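Local coordinates for periplasmic solute binding protein (Candidatus liberibacter, PDB 4CL2) that binds manganese and zinc ions in the periplasm and, as a member of the solute-binding protein 9 family, probably delivers them to an uptake transporter, at residues T67-F72 / T79-V84. Sequence-based numbering, arbitrary orientation.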
ATOM      1  N   THR A  67       7.191  -9.705  11.247  1.00 18.60           N
ATOM      2  CA  THR A  67       6.821 -10.946  11.931  1.00 23.42           C
ATOM      3  C   THR A  67       7.235 -12.190  11.180  1.00 23.32           C
ATOM      4  O   THR A  67       7.327 -13.252  11.822  1.00 25.07           O
ATOM      5  CB  THR A  67       5.321 -11.076  12.194  1.00 26.18           C
ATOM      6  OG1 THR A  67       4.615 -11.217  10.989  1.00 24.99           O
ATOM      7  CG2 THR A  67       4.825  -9.923  13.087  1.00 31.19           C
ATOM      8  N   TYR A  68       7.502 -12.081   9.888  1.00 21.23           N
ATOM      9  CA  TYR A  68       7.913 -13.277   9.100  1.00 22.19           C
ATOM     10  C   TYR A  68       9.236 -13.155   8.384  1.00 23.59           C
ATOM     11  O   TYR A  68       9.658 -14.091   7.690  1.00 21.17           O
ATOM     12  CB  TYR A  68       6.795 -13.725   8.184  1.00 21.48           C
ATOM     13  CG  TYR A  68       6.279 -12.700   7.211  1.00 19.03           C
ATOM     14  CD1 TYR A  68       6.952 -12.433   6.041  1.00 18.98           C
ATOM     15  CD2 TYR A  68       5.101 -11.970   7.476  1.00 20.47           C
ATOM     16  CE1 TYR A  68       6.454 -11.550   5.121  1.00 21.01           C
ATOM     17  CE2 TYR A  68       4.632 -11.052   6.581  1.00 21.34           C
ATOM     18  CZ  TYR A  68       5.291 -10.856   5.396  1.00 19.09           C
ATOM     19  OH  TYR A  68       4.813  -9.934   4.487  1.00 22.75           O
ATOM     20  N   MET A  69       9.988 -12.067   8.642  1.00 21.20           N
ATOM     21  CA  MET A  69      11.380 -12.002   8.111  1.00 21.14           C
ATOM     22  C   MET A  69      12.230 -13.216   8.474  1.00 21.02           C
ATOM     23  O   MET A  69      13.077 -13.620   7.677  1.00 23.94           O
ATOM     24  CB  MET A  69      12.117 -10.741   8.572  1.00 24.90           C
ATOM     25  CG  MET A  69      11.671  -9.516   7.835  1.00 25.56           C
ATOM     26  SD  MET A  69      11.880  -9.448   6.047  1.00 28.55           S
ATOM     27  CE  MET A  69      13.623  -9.852   6.077  1.00 28.83           C
ATOM     28  N   LYS A  70      12.006 -13.788   9.627  1.00 22.14           N
ATOM     29  CA  LYS A  70      12.754 -14.971  10.105  1.00 25.76           C
ATOM     30  C   LYS A  70      12.608 -16.187   9.183  1.00 24.19           C
ATOM     31  O   LYS A  70      13.442 -17.083   9.254  1.00 24.58           O
ATOM     32  CB  LYS A  70      12.331 -15.401  11.499  1.00 27.63           C
ATOM     33  CG  LYS A  70      10.854 -15.786  11.608  1.00 28.81           C
ATOM     34  CD  LYS A  70      10.484 -16.049  13.040  1.00 35.60           C
ATOM     35  CE  LYS A  70       9.046 -16.492  13.069  1.00 40.87           C
ATOM     36  NZ  LYS A  70       8.580 -16.789  14.447  1.00 53.76           N
ATOM     37  N   TYR A  71      11.577 -16.230   8.348  1.00 21.88           N
ATOM     38  CA  TYR A  71      11.382 -17.355   7.433  1.00 22.64           C
ATOM     39  C   TYR A  71      12.212 -17.172   6.157  1.00 22.57           C
ATOM     40  O   TYR A  71      12.288 -18.131   5.348  1.00 19.97           O
ATOM     41  CB  TYR A  71       9.920 -17.513   7.038  1.00 22.88           C
ATOM     42  CG  TYR A  71       9.087 -17.978   8.188  1.00 23.81           C
ATOM     43  CD1 TYR A  71       8.967 -19.329   8.508  1.00 31.94           C
ATOM     44  CD2 TYR A  71       8.457 -17.058   9.000  1.00 27.64           C
ATOM     45  CE1 TYR A  71       8.205 -19.735   9.577  1.00 32.13           C
ATOM     46  CE2 TYR A  71       7.714 -17.463  10.083  1.00 30.15           C
ATOM     47  CZ  TYR A  71       7.600 -18.782  10.369  1.00 31.39           C
ATOM     48  OH  TYR A  71       6.855 -19.148  11.450  1.00 41.81           O
ATOM     49  N   PHE A  72      12.748 -15.959   5.942  1.00 19.82           N
ATOM     50  CA  PHE A  72      13.604 -15.711   4.776  1.00 20.34           C
ATOM     51  C   PHE A  72      15.020 -16.074   5.135  1.00 23.48           C
ATOM     52  O   PHE A  72      15.923 -15.249   5.112  1.00 23.56           O
ATOM     53  CB  PHE A  72      13.483 -14.296   4.217  1.00 19.98           C
ATOM     54  CG  PHE A  72      12.110 -13.884   3.793  1.00 17.42           C
ATOM     55  CD1 PHE A  72      11.314 -14.657   2.929  1.00 17.51           C
ATOM     56  CD2 PHE A  72      11.625 -12.623   4.138  1.00 18.14           C
ATOM     57  CE1 PHE A  72      10.076 -14.263   2.550  1.00 20.42           C
ATOM     58  CE2 PHE A  72      10.366 -12.213   3.722  1.00 19.10           C
ATOM     59  CZ  PHE A  72       9.578 -12.988   2.917  1.00 19.07           C
ATOM     60  N   THR A  79      20.562 -15.445  -3.621  1.00 21.81           N
ATOM     61  CA  THR A  79      19.252 -14.806  -3.559  1.00 19.34           C
ATOM     62  C   THR A  79      19.274 -13.652  -2.566  1.00 20.92           C
ATOM     63  O   THR A  79      19.526 -13.867  -1.360  1.00 22.51           O
ATOM     64  CB  THR A  79      18.154 -15.802  -3.128  1.00 19.11           C
ATOM     65  OG1 THR A  79      17.932 -16.686  -4.234  1.00 19.93           O
ATOM     66  CG2 THR A  79      16.839 -15.072  -2.800  1.00 18.31           C
ATOM     67  N   LYS A  80      18.977 -12.469  -3.075  1.00 22.16           N
ATOM     68  CA  LYS A  80      18.988 -11.245  -2.263  1.00 20.29           C
ATOM     69  C   LYS A  80      17.553 -10.897  -1.815  1.00 17.89           C
ATOM     70  O   LYS A  80      16.611 -11.241  -2.501  1.00 16.58           O
ATOM     71  CB  LYS A  80      19.540 -10.121  -3.111  1.00 23.61           C
ATOM     72  CG  LYS A  80      21.026 -10.325  -3.443  1.00 28.12           C
ATOM     73  CD  LYS A  80      21.598  -9.167  -4.237  1.00 45.86           C
ATOM     74  CE  LYS A  80      23.118  -9.353  -4.379  1.00 56.82           C
ATOM     75  NZ  LYS A  80      23.732  -8.256  -5.162  1.00 66.39           N
ATOM     76  N   ILE A  81      17.448 -10.208  -0.691  1.00 18.86           N
ATOM     77  CA  ILE A  81      16.194  -9.588  -0.249  1.00 16.87           C
ATOM     78  C   ILE A  81      16.272  -8.096  -0.539  1.00 16.76           C
ATOM     79  O   ILE A  81      17.216  -7.418  -0.022  1.00 21.05           O
ATOM     80  CB  ILE A  81      15.947  -9.844   1.240  1.00 18.84           C
ATOM     81  CG1 ILE A  81      15.994 -11.323   1.552  1.00 20.04           C
ATOM     82  CG2 ILE A  81      14.667  -9.181   1.680  1.00 22.49           C
ATOM     83  CD1 ILE A  81      16.028 -11.687   3.001  1.00 22.26           C
ATOM     84  N   ILE A  82      15.375  -7.594  -1.374  1.00 14.74           N
ATOM     85  CA  ILE A  82      15.403  -6.184  -1.823  1.00 16.53           C
ATOM     86  C   ILE A  82      14.241  -5.487  -1.128  1.00 17.85           C
ATOM     87  O   ILE A  82      13.141  -6.016  -1.081  1.00 16.31           O
ATOM     88  CB  ILE A  82      15.225  -6.079  -3.340  1.00 21.04           C
ATOM     89  CG1 ILE A  82      16.355  -6.811  -4.103  1.00 28.92           C
ATOM     90  CG2 ILE A  82      15.018  -4.614  -3.824  1.00 21.60           C
ATOM     91  CD1 ILE A  82      17.707  -6.320  -3.886  1.00 29.40           C
ATOM     92  N   THR A  83      14.490  -4.293  -0.573  1.00 16.33           N
ATOM     93  CA  THR A  83      13.478  -3.465   0.042  1.00 16.13           C
ATOM     94  C   THR A  83      13.061  -2.453  -1.016  1.00 16.31           C
ATOM     95  O   THR A  83      13.850  -1.542  -1.373  1.00 18.72           O
ATOM     96  CB  THR A  83      14.063  -2.776   1.274  1.00 19.95           C
ATOM     97  OG1 THR A  83      14.385  -3.829   2.211  1.00 21.14           O
ATOM     98  CG2 THR A  83      13.040  -1.818   1.905  1.00 21.38           C
ATOM     99  N   VAL A  84      11.830  -2.573  -1.479  1.00 16.26           N
ATOM    100  CA  VAL A  84      11.372  -1.813  -2.591  1.00 14.33           C
ATOM    101  C   VAL A  84      10.915  -0.400  -2.255  1.00 16.54           C
ATOM    102  O   VAL A  84      10.634   0.349  -3.168  1.00 16.24           O
ATOM    103  CB  VAL A  84      10.259  -2.528  -3.420  1.00 14.96           C
ATOM    104  CG1 VAL A  84      10.707  -3.941  -3.818  1.00 16.75           C
ATOM    105  CG2 VAL A  84       8.968  -2.606  -2.616  1.00 16.83           C
TER
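Ile81 reaches from the edge strand 80-83 to Phe72 and Met69, and the contact is wholly apolar, with no hydrogen bond joining the two segments. CD1 of Ile81 does all the touching: it lies 3.8 Å from CB of Phe72 and, more loosely, 4.3 Å from the methyl CE of Met69. The isoleucine chain is extended (chi2 169°), which carries this methyl well off the strand, with the CA atoms of Phe72 and Ile81 8.3 Å apart. CB of Phe72 points toward the strand, but the ring, anti to the carbonyl carbon (chi1 -58°), runs away from Ile81; the side chain also touches Ile57 and Cys59 of strand 56-59 and Ile51 of helix 45-53. The first bond of the Met69 side chain points neither toward nor away from the strand, but three successive bends, ending with chi3 at -53°, bring CE round toward Ile81. On the way SD lies in the plane of the Phe72 ring, at its edge, while the carbonyl O of Tyr68 sits 4.3 Å above one face of that ring, displaced toward the rim.

Backbone bonds shape the segment 67-72: Tyr71 N to Tyr68 O and Phe72 N to Met69 O, both 2.9 Å, make consecutive turns that place Met69 and Phe72 together. Strand 80-83 is itself held by backbone hydrogen bonds of Lys80 and Ile82 to Ile57. The small patch, 112 Å² in all, therefore packs the turns of the loop after strand 56-59 against an edge strand of the four-stranded parallel sheet, within the alpha/beta lobe carrying His39, a manganese and zinc ligand in another structure of this protein but not bound to metal here.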